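3-hydroxyisobutyrate dehydrogenase family protein (Geobacter sulfurreducens, PDB 3PDU) probably reduces succinic semialdehyde to gamma-hydroxybutyrate with NADPH as the hydride donor, as a member of the beta-hydroxyacid dehydrogenase family. Local coordinates at residues Y4-L9 with P15-L20; L133-A138 with P149-L154. All blocks are in the same frame, centred on the assembly; numbering follows the deposited sequence.

Interaction 1 (Y4-L9 with P15-L20). With NAP (NADP nicotinamide-adenine-dinucleotide phosphate), chain I.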
# COMPACT_ATOMS: atom_id res chain seq x y z
N TYR A 4 27.13 24.67 -29.41
CA TYR A 4 26.20 24.04 -28.49
C TYR A 4 25.27 25.02 -27.79
O TYR A 4 25.67 26.15 -27.46
CB TYR A 4 26.97 23.24 -27.43
CG TYR A 4 27.48 21.92 -27.94
CD1 TYR A 4 26.69 20.79 -27.86
CD2 TYR A 4 28.74 21.81 -28.52
CE1 TYR A 4 27.14 19.58 -28.32
CE2 TYR A 4 29.20 20.59 -28.99
CZ TYR A 4 28.38 19.47 -28.88
OH TYR A 4 28.78 18.23 -29.33
N GLY A 5 24.02 24.60 -27.60
CA GLY A 5 23.04 25.34 -26.83
C GLY A 5 22.68 24.55 -25.58
O GLY A 5 22.82 23.32 -25.55
N PHE A 6 22.23 25.24 -24.54
CA PHE A 6 21.81 24.58 -23.31
C PHE A 6 20.66 25.33 -22.65
O PHE A 6 20.77 26.52 -22.32
CB PHE A 6 23.00 24.42 -22.35
CG PHE A 6 22.82 23.30 -21.37
CD1 PHE A 6 23.59 22.15 -21.48
CD2 PHE A 6 21.88 23.39 -20.36
CE1 PHE A 6 23.43 21.10 -20.58
CE2 PHE A 6 21.70 22.34 -19.46
CZ PHE A 6 22.48 21.20 -19.57
N LEU A 7 19.54 24.64 -22.48
CA LEU A 7 18.32 25.21 -21.89
C LEU A 7 18.03 24.56 -20.54
O LEU A 7 17.95 23.34 -20.45
CB LEU A 7 17.12 24.95 -22.81
CG LEU A 7 17.29 25.20 -24.31
CD1 LEU A 7 16.01 24.84 -25.08
CD2 LEU A 7 17.69 26.65 -24.57
N GLY A 8 17.88 25.37 -19.50
CA GLY A 8 17.54 24.83 -18.18
C GLY A 8 18.78 24.70 -17.31
O GLY A 8 19.50 23.71 -17.38
N LEU A 9 19.05 25.73 -16.51
CA LEU A 9 20.25 25.76 -15.68
C LEU A 9 19.86 25.54 -14.24
O LEU A 9 19.94 26.45 -13.41
CB LEU A 9 20.97 27.11 -15.85
CG LEU A 9 21.39 27.38 -17.30
CD1 LEU A 9 21.93 28.80 -17.45
CD2 LEU A 9 22.41 26.35 -17.78
N PRO A 15 25.69 22.59 -13.62
CA PRO A 15 26.96 21.87 -13.66
C PRO A 15 27.22 21.24 -15.03
O PRO A 15 28.37 21.19 -15.48
CB PRO A 15 26.79 20.76 -12.62
CG PRO A 15 25.68 21.20 -11.74
CD PRO A 15 24.83 22.18 -12.49
N MET A 16 26.17 20.75 -15.69
CA MET A 16 26.33 20.13 -17.01
C MET A 16 26.74 21.17 -18.03
O MET A 16 27.69 20.96 -18.79
CB MET A 16 25.03 19.43 -17.45
CG MET A 16 24.72 18.18 -16.63
SD MET A 16 23.01 17.65 -16.85
CE MET A 16 22.99 16.99 -18.53
N ALA A 17 26.04 22.30 -18.05
CA ALA A 17 26.42 23.38 -18.97
C ALA A 17 27.85 23.84 -18.69
O ALA A 17 28.62 24.09 -19.63
CB ALA A 17 25.43 24.55 -18.87
N ALA A 18 28.21 23.94 -17.42
CA ALA A 18 29.56 24.38 -17.03
C ALA A 18 30.63 23.41 -17.52
O ALA A 18 31.72 23.82 -17.92
CB ALA A 18 29.64 24.55 -15.51
N ASN A 19 30.33 22.11 -17.46
CA ASN A 19 31.25 21.11 -18.00
C ASN A 19 31.54 21.30 -19.49
O ASN A 19 32.66 21.10 -19.94
CB ASN A 19 30.72 19.70 -17.73
CG ASN A 19 31.01 19.24 -16.32
OD1 ASN A 19 31.86 19.82 -15.64
ND2 ASN A 19 30.32 18.20 -15.87
N LEU A 20 30.52 21.68 -20.26
CA LEU A 20 30.72 21.90 -21.69
C LEU A 20 31.60 23.12 -21.92
O LEU A 20 32.50 23.11 -22.75
CB LEU A 20 29.37 22.08 -22.40
CG LEU A 20 28.43 20.87 -22.38
CD1 LEU A 20 27.13 21.17 -23.13
CD2 LEU A 20 29.12 19.65 -22.98
PA NAP I . 15.74 21.83 -10.88
O1A NAP I . 14.45 21.92 -10.18
O2A NAP I . 16.88 22.35 -10.11
O5B NAP I . 15.67 22.54 -12.31
C5B NAP I . 14.56 22.49 -13.17
C4B NAP I . 14.88 23.35 -14.39
O4B NAP I . 13.73 23.40 -15.23
C3B NAP I . 15.20 24.81 -14.03
O3B NAP I . 16.11 25.30 -15.00
C2B NAP I . 13.87 25.51 -14.22
O2B NAP I . 13.92 26.87 -14.58
C1B NAP I . 13.34 24.73 -15.41
N9A NAP I . 11.89 24.82 -15.56
C8A NAP I . 10.92 24.31 -14.74
N7A NAP I . 9.71 24.64 -15.29
C5A NAP I . 9.92 25.32 -16.43
C6A NAP I . 9.05 25.87 -17.37
N6A NAP I . 7.73 25.75 -17.22
N1A NAP I . 9.58 26.53 -18.45
C2A NAP I . 10.95 26.64 -18.61
N3A NAP I . 11.80 26.10 -17.67
C4A NAP I . 11.28 25.45 -16.61
O3 NAP I . 15.89 20.29 -11.27
PN NAP I . 17.15 19.35 -11.62
O1N NAP I . 17.47 18.57 -10.42
O2N NAP I . 18.15 20.16 -12.37
O5D NAP I . 16.37 18.37 -12.64
C5D NAP I . 16.27 18.61 -14.02
C4D NAP I . 15.83 17.29 -14.65
O4D NAP I . 16.82 16.31 -14.42
C3D NAP I . 14.57 16.76 -13.98
O3D NAP I . 13.82 16.06 -14.96
C2D NAP I . 15.08 15.76 -12.96
O2D NAP I . 14.12 14.76 -12.65
C1D NAP I . 16.26 15.20 -13.75
N1N NAP I . 17.33 14.58 -12.96
C2N NAP I . 17.74 15.12 -11.78
C3N NAP I . 18.78 14.52 -11.06
C7N NAP I . 19.28 15.10 -9.76
O7N NAP I . 20.03 14.28 -8.92
N7N NAP I . 19.00 16.36 -9.40
C4N NAP I . 19.39 13.38 -11.58
C5N NAP I . 18.98 12.85 -12.81
C6N NAP I . 17.95 13.47 -13.50
P2B NAP I . 13.86 28.00 -13.43
O1X NAP I . 13.29 29.21 -14.12
O2X NAP I . 12.99 27.52 -12.30
O3X NAP I . 15.24 28.27 -12.91

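Interaction 2 (L133-A138 with P149-L154)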
# COMPACT_ATOMS: atom_id res chain seq x y z
N LEU A 133 27.95 11.14 -15.21
CA LEU A 133 26.57 10.71 -15.43
C LEU A 133 26.52 9.45 -16.29
O LEU A 133 27.45 9.18 -17.05
CB LEU A 133 25.79 11.82 -16.15
CG LEU A 133 25.63 13.14 -15.39
CD1 LEU A 133 25.01 14.21 -16.31
CD2 LEU A 133 24.79 12.95 -14.12
N ILE A 134 25.44 8.68 -16.18
CA ILE A 134 25.18 7.59 -17.10
C ILE A 134 24.11 8.09 -18.05
O ILE A 134 23.03 8.49 -17.61
CB ILE A 134 24.68 6.33 -16.36
CG1 ILE A 134 25.72 5.86 -15.33
CG2 ILE A 134 24.34 5.21 -17.36
CD1 ILE A 134 25.17 4.88 -14.31
N ILE A 135 24.40 8.11 -19.34
CA ILE A 135 23.49 8.73 -20.29
C ILE A 135 22.69 7.67 -21.03
O ILE A 135 23.27 6.76 -21.64
CB ILE A 135 24.26 9.65 -21.26
CG1 ILE A 135 24.90 10.80 -20.46
CG2 ILE A 135 23.35 10.19 -22.35
CD1 ILE A 135 25.90 11.62 -21.26
N LEU A 136 21.36 7.77 -20.95
CA LEU A 136 20.43 6.78 -21.50
C LEU A 136 19.73 7.29 -22.76
O LEU A 136 18.56 7.67 -22.74
CB LEU A 136 19.37 6.42 -20.46
CG LEU A 136 19.95 6.00 -19.10
CD1 LEU A 136 18.86 5.92 -18.05
CD2 LEU A 136 20.71 4.67 -19.21
N ALA A 137 20.44 7.28 -23.87
CA ALA A 137 19.95 7.93 -25.08
C ALA A 137 19.07 7.02 -25.95
O ALA A 137 19.18 5.79 -25.89
CB ALA A 137 21.13 8.46 -25.88
N ALA A 138 18.19 7.65 -26.73
CA ALA A 138 17.35 6.97 -27.72
C ALA A 138 16.87 7.99 -28.74
O ALA A 138 16.55 9.13 -28.39
CB ALA A 138 16.14 6.28 -27.04
N PRO A 149 31.54 14.04 -28.43
CA PRO A 149 32.49 14.81 -27.62
C PRO A 149 31.82 15.52 -26.44
O PRO A 149 32.38 15.61 -25.34
CB PRO A 149 33.09 15.80 -28.64
CG PRO A 149 33.02 15.06 -29.95
CD PRO A 149 31.70 14.30 -29.88
N ALA A 150 30.61 16.02 -26.65
CA ALA A 150 29.88 16.65 -25.55
C ALA A 150 29.47 15.62 -24.48
O ALA A 150 29.58 15.89 -23.28
CB ALA A 150 28.67 17.45 -26.08
N PHE A 151 29.01 14.45 -24.90
CA PHE A 151 28.62 13.40 -23.96
C PHE A 151 29.82 12.95 -23.12
O PHE A 151 29.67 12.58 -21.95
CB PHE A 151 27.99 12.20 -24.68
CG PHE A 151 26.54 12.41 -25.09
CD1 PHE A 151 25.77 13.40 -24.52
CD2 PHE A 151 25.95 11.58 -26.03
CE1 PHE A 151 24.43 13.57 -24.89
CE2 PHE A 151 24.61 11.75 -26.40
CZ PHE A 151 23.85 12.74 -25.83
N ALA A 152 31.02 12.99 -23.70
CA ALA A 152 32.22 12.64 -22.95
C ALA A 152 32.55 13.66 -21.85
O ALA A 152 33.14 13.31 -20.83
CB ALA A 152 33.41 12.46 -23.89
N ALA A 153 32.16 14.92 -22.05
CA ALA A 153 32.31 15.94 -21.01
C ALA A 153 31.25 15.80 -19.93
O ALA A 153 31.42 16.26 -18.80
CB ALA A 153 32.24 17.33 -21.63
N LEU A 154 30.14 15.15 -20.27
CA LEU A 154 29.01 15.08 -19.33
C LEU A 154 28.93 13.78 -18.54
O LEU A 154 28.47 13.78 -17.39
CB LEU A 154 27.70 15.27 -20.08
CG LEU A 154 27.47 16.62 -20.78
CD1 LEU A 154 26.13 16.58 -21.49
CD2 LEU A 154 27.51 17.77 -19.80

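Interaction 1 (Y4-L9 with P15-L20)
One face of the Phe6 ring carries the methyl of Ala17, whose CB stands 4.0 Å from the ring centroid and 15° off the normal, a CH-pi contact set slightly toward the rim. At the ring's edge, near its plane, lie Leu20 CD1, 4.0 Å from Phe6 CD1, and the carbonyl oxygen of Gly8. Met16 comes in obliquely with the root of its side chain, CB to Phe6 CZ 3.8 Å, and the two side chains cross at about a right angle. Phe6 gets its ring there by turning CG anti to the backbone N (chi1 -156°). Ala17 CB is shared: Leu9 CD2 touches it at 3.7 Å. With the ring cut back to an alanine, Ala17 CB is likely to lose its aromatic face, and Met16 CB and Leu20 CD1 their neighbour, opening a gap between strand and helix. Just past the strand, the backbone meets NADP: Leu9 N lies 3.3 Å from O3B of the adenosine ribose, and the same amide is hydrogen-bonded to Asn31 OD1. Gly8 bends where a CB would jam against the carbonyl O of Leu7, in keeping with the first glycine of a Rossmann-type GxGxxG turn. Strand 4-7 and helix 13-23 open a beta-alpha-beta unit completed by strand 27-30, with strand 60-63 beside Phe6, helix 38-43 against Leu9 and Ala17, and helix 148-154 against Met16 and Leu20.

Interaction 2 (L133-A138 with P149-L154)
Leu133 and Leu154 bring strand 133-138 and helix 149-154 closest, CA to CA 6.3 Å, with the two short axes 9.0 Å apart at their nearest and 140° between their directions. Here the last turn of the helix offers its carbonyl to the start of the strand: Leu133 N donates a weak hydrogen bond to Leu154 O, 3.5 Å long with an angle of 157° at the hydrogen. Leu133 CB and CG also come to 3.5 Å from Leu154 O. Two residues along the strand, Ile135 reaches the helix with its CG1 branch, which chi1 -64° places beside the backbone N. CD1 at the end of that branch touches Phe151 CD1 at 3.7 Å and approaches Leu154 CB at 4.2 Å. The other branch, CG2, stands more loosely over the centre of one ring face of Phe151, 4.3 Å above its plane, while CD1 makes the closer touch. Val121 and Ala119 of strand 115-122 also touch Ile135, while Leu117 and Cys158 adjoin Phe151. On the other side of the strand, Ile134 and Leu136 pack on Ala208 and Val205 of a second subunit. The contact is chiefly apolar and buried, holding the helix against the sheet by shape; its one polar link is long and probably adds little strength, though it gives Leu154 O a donor at the helix end.

Overall arrangement
From the N terminus, strand 4-7 runs into the glycine-containing turn beside NADP and helix 13-23 folds back on it, so interaction 1 closes a loop of only five residues. The chain then builds most of the sheet before interaction 2 closes a ten-residue loop, largely helical, between strand 133-139 and helix 148-154. The two closures follow in series, neither nested nor crossed. They meet in space, their centres about 12 Å apart: Met16 O lies 3.3 Å from Leu154 CD2, Leu20 CD2 is 3.8 Å from Ala150 O, and from the strand Tyr4 OH comes to 3.3 Å from Ala150 CB. Helices 13-23 and 148-154 thus touch each other, and the two contacts pack them against strands 4-7 and 133-139 of the same mixed sheet.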